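Local coordinates for Glyoxalase/bleomycin resistance protein/dioxygenase (Nostoc punctiforme PCC 73102, PDB 3KOL) that probably acts as a metal-dependent enzyme of the glyoxalase/dioxygenase type, binding cobalt at a site shared between the two subunits of its dimer, at residues Q28-S33 / K63-I68; Y35-I40 / D142-E147; R111-I116 / R134-Y139. All coordinates share one frame; numbering follows the deposited sequence.

Contact 1 of 3, residues Q28-S33 / K63-I68; sequences QDMQAS and KVANFI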
loop_
_atom_site.group_PDB
_atom_site.type_symbol
_atom_site.label_atom_id
_atom_site.label_comp_id
_atom_site.label_asym_id
_atom_site.label_seq_id
_atom_site.Cartn_x
_atom_site.Cartn_y
_atom_site.Cartn_z
ATOM N N GLN A 28 2.491 -16.504 0.666
ATOM C CA GLN A 28 2.471 -17.962 0.563
ATOM C C GLN A 28 3.014 -18.619 1.833
ATOM O O GLN A 28 2.524 -19.670 2.251
ATOM C CB GLN A 28 3.290 -18.413 -0.655
ATOM C CG GLN A 28 3.003 -19.845 -1.100
ATOM C CD GLN A 28 3.671 -20.889 -0.224
ATOM O OE1 GLN A 28 3.094 -21.941 0.063
ATOM N NE2 GLN A 28 4.904 -20.614 0.184
ATOM N N ASP A 29 4.015 -17.988 2.444
ATOM C CA ASP A 29 4.641 -18.509 3.659
ATOM C C ASP A 29 4.493 -17.500 4.799
ATOM O O ASP A 29 5.331 -16.615 4.964
ATOM C CB ASP A 29 6.128 -18.778 3.400
ATOM C CG ASP A 29 6.786 -19.570 4.517
ATOM O OD1 ASP A 29 6.412 -19.380 5.692
ATOM O OD2 ASP A 29 7.696 -20.373 4.220
HETATM N N MSE A 30 3.437 -17.650 5.593
HETATM C CA MSE A 30 3.167 -16.732 6.698
HETATM C C MSE A 30 4.326 -16.487 7.665
HETATM O O MSE A 30 4.609 -15.343 8.009
HETATM C CB MSE A 30 1.940 -17.203 7.485
HETATM C CG MSE A 30 1.589 -16.320 8.683
HETATM SE SE MSE A 30 1.290 -14.456 8.204
HETATM C CE MSE A 30 -0.561 -14.592 7.657
ATOM N N GLN A 31 4.996 -17.543 8.112
ATOM C CA GLN A 31 6.097 -17.356 9.051
ATOM C C GLN A 31 7.296 -16.648 8.424
ATOM O O GLN A 31 7.982 -15.877 9.095
ATOM C CB GLN A 31 6.512 -18.701 9.655
ATOM C CG GLN A 31 5.363 -19.403 10.376
ATOM C CD GLN A 31 4.716 -18.534 11.448
ATOM O OE1 GLN A 31 3.486 -18.482 11.565
ATOM N NE2 GLN A 31 5.542 -17.856 12.244
ATOM N N ALA A 32 7.552 -16.901 7.143
ATOM C CA ALA A 32 8.666 -16.243 6.466
ATOM C C ALA A 32 8.355 -14.749 6.377
ATOM O O ALA A 32 9.245 -13.908 6.514
ATOM C CB ALA A 32 8.859 -16.824 5.067
ATOM N N SER A 33 7.084 -14.425 6.158
ATOM C CA SER A 33 6.666 -13.030 6.061
ATOM C C SER A 33 6.612 -12.348 7.427
ATOM O O SER A 33 6.961 -11.173 7.542
ATOM C CB SER A 33 5.316 -12.933 5.344
ATOM O OG SER A 33 5.449 -13.380 4.000
ATOM N N LYS A 63 -3.639 -17.490 10.439
ATOM C CA LYS A 63 -4.060 -17.378 9.045
ATOM C C LYS A 63 -3.873 -15.936 8.586
ATOM O O LYS A 63 -3.712 -15.659 7.398
ATOM C CB LYS A 63 -5.531 -17.773 8.911
ATOM C CG LYS A 63 -6.044 -17.799 7.485
ATOM C CD LYS A 63 -5.310 -18.840 6.654
ATOM C CE LYS A 63 -5.894 -18.937 5.254
ATOM N NZ LYS A 63 -5.156 -19.925 4.418
ATOM N N VAL A 64 -3.906 -15.022 9.548
ATOM C CA VAL A 64 -3.741 -13.605 9.279
ATOM C C VAL A 64 -2.831 -12.993 10.336
ATOM O O VAL A 64 -2.847 -13.411 11.495
ATOM C CB VAL A 64 -5.101 -12.875 9.314
ATOM C CG1 VAL A 64 -4.900 -11.377 9.125
ATOM C CG2 VAL A 64 -6.009 -13.424 8.227
ATOM N N ALA A 65 -2.033 -12.012 9.928
ATOM C CA ALA A 65 -1.137 -11.316 10.839
ATOM C C ALA A 65 -1.273 -9.824 10.555
ATOM O O ALA A 65 -1.452 -9.420 9.407
ATOM C CB ALA A 65 0.304 -11.770 10.620
ATOM N N ASN A 66 -1.206 -9.013 11.606
ATOM C CA ASN A 66 -1.328 -7.567 11.478
ATOM C C ASN A 66 -0.115 -6.897 12.112
ATOM O O ASN A 66 0.223 -7.178 13.260
ATOM C CB ASN A 66 -2.589 -7.070 12.200
ATOM C CG ASN A 66 -3.868 -7.289 11.401
ATOM O OD1 ASN A 66 -4.004 -8.260 10.664
ATOM N ND2 ASN A 66 -4.826 -6.385 11.571
ATOM N N PHE A 67 0.531 -6.017 11.359
ATOM C CA PHE A 67 1.687 -5.267 11.841
ATOM C C PHE A 67 1.329 -3.806 11.685
ATOM O O PHE A 67 0.480 -3.458 10.862
ATOM C CB PHE A 67 2.934 -5.605 11.020
ATOM C CG PHE A 67 3.435 -7.000 11.244
ATOM C CD1 PHE A 67 4.262 -7.290 12.323
ATOM C CD2 PHE A 67 3.028 -8.040 10.413
ATOM C CE1 PHE A 67 4.675 -8.598 12.575
ATOM C CE2 PHE A 67 3.434 -9.346 10.656
ATOM C CZ PHE A 67 4.259 -9.626 11.741
ATOM N N ILE A 68 1.952 -2.946 12.480
ATOM C CA ILE A 68 1.653 -1.521 12.403
ATOM C C ILE A 68 2.884 -0.638 12.495
ATOM O O ILE A 68 3.904 -1.028 13.065
ATOM C CB ILE A 68 0.736 -1.083 13.546
ATOM C CG1 ILE A 68 1.443 -1.316 14.885
ATOM C CG2 ILE A 68 -0.565 -1.846 13.492
ATOM C CD1 ILE A 68 0.879 -0.521 16.031
#
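In this vicinal oxygen chelate fold helix 30-40 packs on the sheet that contains strand 64-68, and here the opening turn of the helix meets the beginning of the strand through Met30 on Lys63, Val64 and Ala65. Met30, a selenomethionine in this crystal, makes nearly the whole contact. Its CG stands anti to the backbone N (chi1 179°), and the chain then bends at chi2 and again at chi3, so that SE and CE turn in over the strand backbone. The methyl Met30 CE comes within 3.3 Å of Lys63 O and 3.7 Å of Val64 CA, lying on main chain more than on side chains. Met30 SE, meanwhile, rests against Ala65 CB at 3.7 Å. No hydrogen bond passes between the two segments. The helix start is ordered from within: Asp29 is the N-cap residue, its OD1 accepting from Ala32 N at 3.1 Å from above the carboxylate plane, while Asp29 O takes Ser33 N at 3.0 Å. Val64 points from the strand away from the helix, and its side chain lies about 9 Å from a bound cobalt. The amine of Lys63 is held by Gly79 O. Strand 64-68 runs between strand 74-79, to which Ala65 and Phe67 are joined by backbone hydrogen bonds with Leu77 and Leu75, and the short strand 44-45, with helix 56-60 touching Val64 through Leu58.

Contact 2 of 3, residues Y35-I40 / D142-E147; sequences YFYGTI and DGFMIE. With CO (cobalt (II) ion), chain C.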
loop_
_atom_site.group_PDB
_atom_site.type_symbol
_atom_site.label_atom_id
_atom_site.label_comp_id
_atom_site.label_asym_id
_atom_site.label_seq_id
_atom_site.Cartn_x
_atom_site.Cartn_y
_atom_site.Cartn_z
ATOM N N TYR A 35 8.501 -13.089 9.791
ATOM C CA TYR A 35 9.911 -12.905 10.120
ATOM C C TYR A 35 10.464 -11.663 9.418
ATOM O O TYR A 35 11.154 -10.839 10.021
ATOM C CB TYR A 35 10.720 -14.128 9.694
ATOM C CG TYR A 35 12.090 -14.175 10.331
ATOM C CD1 TYR A 35 12.250 -14.584 11.654
ATOM C CD2 TYR A 35 13.224 -13.777 9.622
ATOM C CE1 TYR A 35 13.508 -14.598 12.257
ATOM C CE2 TYR A 35 14.486 -13.784 10.216
ATOM C CZ TYR A 35 14.619 -14.196 11.532
ATOM O OH TYR A 35 15.863 -14.209 12.119
ATOM N N PHE A 36 10.152 -11.543 8.134
ATOM C CA PHE A 36 10.605 -10.417 7.316
ATOM C C PHE A 36 10.094 -9.076 7.851
ATOM O O PHE A 36 10.879 -8.198 8.194
ATOM C CB PHE A 36 10.109 -10.614 5.879
ATOM C CG PHE A 36 10.584 -9.562 4.911
ATOM C CD1 PHE A 36 11.860 -9.629 4.357
ATOM C CD2 PHE A 36 9.737 -8.528 4.520
ATOM C CE1 PHE A 36 12.283 -8.684 3.422
ATOM C CE2 PHE A 36 10.148 -7.575 3.587
ATOM C CZ PHE A 36 11.421 -7.653 3.035
ATOM N N TYR A 37 8.773 -8.918 7.917
ATOM C CA TYR A 37 8.182 -7.662 8.371
ATOM C C TYR A 37 8.290 -7.373 9.863
ATOM O O TYR A 37 8.573 -6.245 10.252
ATOM C CB TYR A 37 6.710 -7.599 7.942
ATOM C CG TYR A 37 6.544 -7.456 6.443
ATOM C CD1 TYR A 37 6.865 -6.262 5.801
ATOM C CD2 TYR A 37 6.109 -8.525 5.664
ATOM C CE1 TYR A 37 6.758 -6.131 4.416
ATOM C CE2 TYR A 37 6.001 -8.412 4.274
ATOM C CZ TYR A 37 6.326 -7.211 3.659
ATOM O OH TYR A 37 6.223 -7.098 2.288
ATOM N N GLY A 38 8.067 -8.386 10.695
ATOM C CA GLY A 38 8.128 -8.170 12.132
ATOM C C GLY A 38 9.506 -8.259 12.765
ATOM O O GLY A 38 9.923 -7.364 13.505
ATOM N N THR A 39 10.230 -9.332 12.479
ATOM C CA THR A 39 11.543 -9.518 13.080
ATOM C C THR A 39 12.659 -8.683 12.468
ATOM O O THR A 39 13.365 -7.956 13.177
ATOM C CB THR A 39 11.938 -11.003 13.053
ATOM O OG1 THR A 39 10.944 -11.762 13.759
ATOM C CG2 THR A 39 13.296 -11.216 13.721
ATOM N N ILE A 40 12.827 -8.779 11.155
ATOM C CA ILE A 40 13.882 -8.024 10.487
ATOM C C ILE A 40 13.575 -6.536 10.340
ATOM O O ILE A 40 14.373 -5.701 10.755
ATOM C CB ILE A 40 14.184 -8.614 9.100
ATOM C CG1 ILE A 40 14.701 -10.049 9.255
ATOM C CG2 ILE A 40 15.213 -7.745 8.376
ATOM C CD1 ILE A 40 14.817 -10.819 7.950
ATOM N N ASP A 142 7.670 -12.983 -1.002
ATOM C CA ASP A 142 6.812 -13.325 -2.134
ATOM C C ASP A 142 7.179 -12.592 -3.416
ATOM O O ASP A 142 6.596 -12.845 -4.468
ATOM C CB ASP A 142 5.349 -13.039 -1.787
ATOM C CG ASP A 142 4.811 -13.985 -0.733
ATOM O OD1 ASP A 142 4.574 -15.163 -1.068
ATOM O OD2 ASP A 142 4.636 -13.558 0.429
ATOM N N GLY A 143 8.140 -11.682 -3.327
ATOM C CA GLY A 143 8.548 -10.948 -4.508
ATOM C C GLY A 143 7.945 -9.560 -4.604
ATOM O O GLY A 143 8.059 -8.912 -5.642
ATOM N N PHE A 144 7.295 -9.100 -3.538
ATOM C CA PHE A 144 6.712 -7.756 -3.540
ATOM C C PHE A 144 7.812 -6.776 -3.145
ATOM O O PHE A 144 8.476 -6.955 -2.123
ATOM C CB PHE A 144 5.553 -7.657 -2.546
ATOM C CG PHE A 144 4.892 -6.310 -2.527
ATOM C CD1 PHE A 144 4.276 -5.813 -3.670
ATOM C CD2 PHE A 144 4.910 -5.525 -1.379
ATOM C CE1 PHE A 144 3.686 -4.549 -3.671
ATOM C CE2 PHE A 144 4.323 -4.258 -1.367
ATOM C CZ PHE A 144 3.711 -3.769 -2.515
HETATM N N MSE A 145 7.997 -5.731 -3.945
HETATM C CA MSE A 145 9.058 -4.768 -3.682
HETATM C C MSE A 145 8.811 -3.781 -2.549
HETATM O O MSE A 145 7.783 -3.106 -2.504
HETATM C CB MSE A 145 9.389 -3.989 -4.957
HETATM C CG MSE A 145 10.525 -3.003 -4.780
HETATM SE SE MSE A 145 10.878 -2.018 -6.400
HETATM C CE MSE A 145 12.222 -3.195 -7.150
ATOM N N ILE A 146 9.781 -3.694 -1.645
ATOM C CA ILE A 146 9.711 -2.788 -0.505
ATOM C C ILE A 146 10.796 -1.727 -0.640
ATOM O O ILE A 146 11.899 -2.008 -1.103
ATOM C CB ILE A 146 9.941 -3.534 0.831
ATOM C CG1 ILE A 146 8.871 -4.611 1.017
ATOM C CG2 ILE A 146 9.919 -2.542 2.004
ATOM C CD1 ILE A 146 7.458 -4.059 1.068
ATOM N N GLU A 147 10.475 -0.500 -0.259
ATOM C CA GLU A 147 11.448 0.575 -0.312
ATOM C C GLU A 147 11.583 1.167 1.075
ATOM O O GLU A 147 10.598 1.311 1.788
ATOM C CB GLU A 147 10.994 1.678 -1.279
ATOM C CG GLU A 147 11.811 2.977 -1.190
ATOM C CD GLU A 147 11.236 4.087 -2.055
ATOM O OE1 GLU A 147 10.331 3.792 -2.859
ATOM O OE2 GLU A 147 11.703 5.247 -1.945
HETATM CO CO CO C . 9.120 4.867 -4.239
HETATM O O HOH W 1 10.455 6.624 -3.988
HETATM O O HOH W 2 10.455 4.642 -5.758
HETATM O O HOH W 3 8.236 6.073 -5.864
#
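Phe36 and Tyr37, successive residues of helix 30-40, reach Ile146 with the edges of their rings, joining helix 30-40 to strand 145-150. The two rings are set against each other before they meet the strand: the edge of Phe36 points at the face of Tyr37, with Phe36 CD2 3.5 Å above the plane of the Tyr37 ring and over its centre. Ile146 then fits against both rims. Ile146 CG1 lies near the plane of the Phe36 ring, 4.1 Å from Phe36 CE2, the two side chains running past each other in opposite directions. A bend at chi2 (-61°) carries Ile146 CD1 to the Tyr37 ring, where it sits in plane at the edge, 3.5 Å from Tyr37 OH and 4.0 Å from Tyr37 CE1. Tyr37 OH also looks at the rim of Phe144, 4.2 Å from Phe144 CD2, but its polar need is met by Asp140 OD2. Asp140 receives the backbone N of Asp142 and of Phe144 on OD1, so one carboxylate ties the tyrosine to the turn leading into the strand. Helix 30-40 ends in a pi-type turn, Ile40 N bonding Tyr35 O at 2.9 Å. Next to Ile146, Glu147 extends its chain from the other side of the strand and binds cobalt through OE1 at 2.1 Å; three waters, His99 and His22 of the second subunit complete six ligands. Strand 145-150 lies between strands 96-104 and 134-139, while Leu25 of strand 17-27 touches both Tyr37 and Phe144.

Contact 3 of 3, residues R111-I116 / R134-Y139; sequences RAVTVI and RGVYFY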
loop_
_atom_site.group_PDB
_atom_site.type_symbol
_atom_site.label_atom_id
_atom_site.label_comp_id
_atom_site.label_asym_id
_atom_site.label_seq_id
_atom_site.Cartn_x
_atom_site.Cartn_y
_atom_site.Cartn_z
ATOM N N ARG A 111 21.851 2.075 9.087
ATOM C CA ARG A 111 21.602 0.876 9.876
ATOM C C ARG A 111 20.657 -0.056 9.130
ATOM O O ARG A 111 20.846 -1.264 9.130
ATOM C CB ARG A 111 21.008 1.238 11.243
ATOM C CG ARG A 111 20.514 0.035 12.049
ATOM C CD ARG A 111 21.553 -1.077 12.101
ATOM N NE ARG A 111 22.776 -0.665 12.786
ATOM C CZ ARG A 111 22.937 -0.683 14.106
ATOM N NH1 ARG A 111 21.951 -1.102 14.891
ATOM N NH2 ARG A 111 24.079 -0.275 14.644
ATOM N N ALA A 112 19.638 0.516 8.491
ATOM C CA ALA A 112 18.673 -0.281 7.736
ATOM C C ALA A 112 19.370 -1.030 6.608
ATOM O O ALA A 112 19.119 -2.215 6.385
ATOM C CB ALA A 112 17.573 0.618 7.169
ATOM N N VAL A 113 20.253 -0.338 5.894
ATOM C CA VAL A 113 20.985 -0.965 4.796
ATOM C C VAL A 113 21.832 -2.114 5.355
ATOM O O VAL A 113 21.897 -3.194 4.767
ATOM C CB VAL A 113 21.900 0.067 4.076
ATOM C CG1 VAL A 113 22.790 -0.622 3.070
ATOM C CG2 VAL A 113 21.041 1.112 3.378
ATOM N N THR A 114 22.465 -1.878 6.498
ATOM C CA THR A 114 23.301 -2.898 7.129
ATOM C C THR A 114 22.446 -4.085 7.588
ATOM O O THR A 114 22.853 -5.237 7.463
ATOM C CB THR A 114 24.069 -2.305 8.332
ATOM O OG1 THR A 114 24.882 -1.210 7.879
ATOM C CG2 THR A 114 24.959 -3.358 8.974
ATOM N N VAL A 115 21.259 -3.799 8.114
ATOM C CA VAL A 115 20.343 -4.850 8.568
ATOM C C VAL A 115 19.973 -5.745 7.392
ATOM O O VAL A 115 19.976 -6.968 7.503
ATOM C CB VAL A 115 19.062 -4.232 9.183
ATOM C CG1 VAL A 115 17.953 -5.281 9.286
ATOM C CG2 VAL A 115 19.388 -3.665 10.560
ATOM N N ILE A 116 19.655 -5.129 6.256
ATOM C CA ILE A 116 19.299 -5.882 5.057
ATOM C C ILE A 116 20.458 -6.797 4.660
ATOM O O ILE A 116 20.255 -7.953 4.275
ATOM C CB ILE A 116 18.987 -4.927 3.887
ATOM C CG1 ILE A 116 17.711 -4.137 4.196
ATOM C CG2 ILE A 116 18.855 -5.714 2.590
ATOM C CD1 ILE A 116 17.453 -2.990 3.231
ATOM N N ARG A 134 17.410 9.561 0.504
ATOM C CA ARG A 134 18.118 8.308 0.264
ATOM C C ARG A 134 17.111 7.164 0.179
ATOM O O ARG A 134 16.041 7.231 0.786
ATOM C CB ARG A 134 19.112 8.048 1.403
ATOM C CG ARG A 134 20.009 9.234 1.702
ATOM C CD ARG A 134 20.935 8.952 2.874
ATOM N NE ARG A 134 21.972 7.979 2.537
ATOM C CZ ARG A 134 22.768 7.406 3.435
ATOM N NH1 ARG A 134 22.639 7.709 4.720
ATOM N NH2 ARG A 134 23.695 6.535 3.052
ATOM N N GLY A 135 17.454 6.121 -0.568
ATOM C CA GLY A 135 16.544 5.002 -0.689
ATOM C C GLY A 135 17.202 3.690 -1.053
ATOM O O GLY A 135 18.272 3.656 -1.659
ATOM N N VAL A 136 16.560 2.598 -0.658
ATOM C CA VAL A 136 17.049 1.262 -0.962
ATOM C C VAL A 136 15.817 0.395 -1.203
ATOM O O VAL A 136 14.820 0.506 -0.483
ATOM C CB VAL A 136 17.902 0.697 0.197
ATOM C CG1 VAL A 136 17.058 0.546 1.450
ATOM C CG2 VAL A 136 18.515 -0.640 -0.209
ATOM N N TYR A 137 15.881 -0.446 -2.231
ATOM C CA TYR A 137 14.767 -1.314 -2.606
ATOM C C TYR A 137 15.145 -2.784 -2.523
ATOM O O TYR A 137 16.259 -3.171 -2.878
ATOM C CB TYR A 137 14.323 -1.012 -4.041
ATOM C CG TYR A 137 13.986 0.433 -4.296
ATOM C CD1 TYR A 137 12.660 0.855 -4.392
ATOM C CD2 TYR A 137 14.996 1.384 -4.444
ATOM C CE1 TYR A 137 12.350 2.190 -4.632
ATOM C CE2 TYR A 137 14.696 2.719 -4.682
ATOM C CZ TYR A 137 13.375 3.115 -4.778
ATOM O OH TYR A 137 13.082 4.434 -5.037
ATOM N N PHE A 138 14.201 -3.599 -2.074
ATOM C CA PHE A 138 14.420 -5.031 -1.939
ATOM C C PHE A 138 13.070 -5.739 -1.956
ATOM O O PHE A 138 12.044 -5.142 -1.638
ATOM C CB PHE A 138 15.172 -5.319 -0.634
ATOM C CG PHE A 138 14.579 -4.638 0.569
ATOM C CD1 PHE A 138 13.712 -5.318 1.416
ATOM C CD2 PHE A 138 14.876 -3.306 0.842
ATOM C CE1 PHE A 138 13.147 -4.684 2.519
ATOM C CE2 PHE A 138 14.315 -2.657 1.942
ATOM C CZ PHE A 138 13.448 -3.351 2.784
ATOM N N TYR A 139 13.076 -7.010 -2.339
ATOM C CA TYR A 139 11.851 -7.803 -2.413
ATOM C C TYR A 139 11.570 -8.562 -1.122
ATOM O O TYR A 139 12.500 -8.972 -0.420
ATOM C CB TYR A 139 11.959 -8.809 -3.560
ATOM C CG TYR A 139 12.118 -8.170 -4.916
ATOM C CD1 TYR A 139 11.079 -7.434 -5.481
ATOM C CD2 TYR A 139 13.310 -8.289 -5.635
ATOM C CE1 TYR A 139 11.217 -6.832 -6.723
ATOM C CE2 TYR A 139 13.458 -7.688 -6.884
ATOM C CZ TYR A 139 12.404 -6.961 -7.418
ATOM O OH TYR A 139 12.524 -6.353 -8.644
#
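Ile116 drops into a hollow on strand 134-139 formed by Val136 and Phe138, part of the packing of helix 109-118 on the sheet that holds this strand, in a vicinal oxygen chelate fold. The helix segment runs nearly along the strand, with axes 9.9 Å apart at closest approach and an angle of 18° between their directions, so residues one turn apart on the helix meet alternate residues of the strand. Val136 and Phe138 both face the helix, while Tyr137 between them points away, and this alternation makes the hollow. Ile116 is the main bump: its CG1 lies over one face of the Phe138 ring, and Ile116 CD1 leans down to the rim, 3.4 Å from Phe138 CE2 and 3.5 Å from Phe138 CD2, a snug fit. The same methyl group, Ile116 CD1, touches the valine at the other wall, Val136 CG1 being 4.0 Å away. In Phe138, chi1 (49°) puts CG between the backbone N and the carbonyl carbon, raising the ring on the helix side. Val136 CG1 takes the same kind of position (chi1 63°) and becomes a smaller bump in return, entering the groove between Val113 and Ile116; between Val136 CG1 and Val113 CG2 the fit is looser, at 4.5 Å. Ile123 and Ile121 continue the apolar filling around Ile116, and Phe109 lies beside Val136. At the start of the strand, Arg134 reaches back to the start of the helix in a salt bridge with Asp110. On the Phe138 ring, Ile116 CD1 also lies 4.0 Å from Phe138 CZ.

In the fold
Contacts 1 and 2 use the start and a later part of helix 30-40: contact 1 holds the start against the sheet of strand 64-68, near the surface, whereas contact 2 is buried between helix 30-40 and strand 145-150, its centre about 6 Å from the centre of the chain. Contact 3 repeats helix-on-sheet packing on the sheet of strand 134-139 and is purely side chain on side chain, where contact 1 packs a selenomethionine largely on strand backbone. Contacts 2 and 3 merge: strands 134-139 and 145-150 are sheet neighbours, and Phe36 CZ packs on Phe138 CE1 at 3.5 Å. Contacts 1 and 3 remain apart, about 9 Å between nearest atoms. Of the three, contact 2 carries a metal ligand.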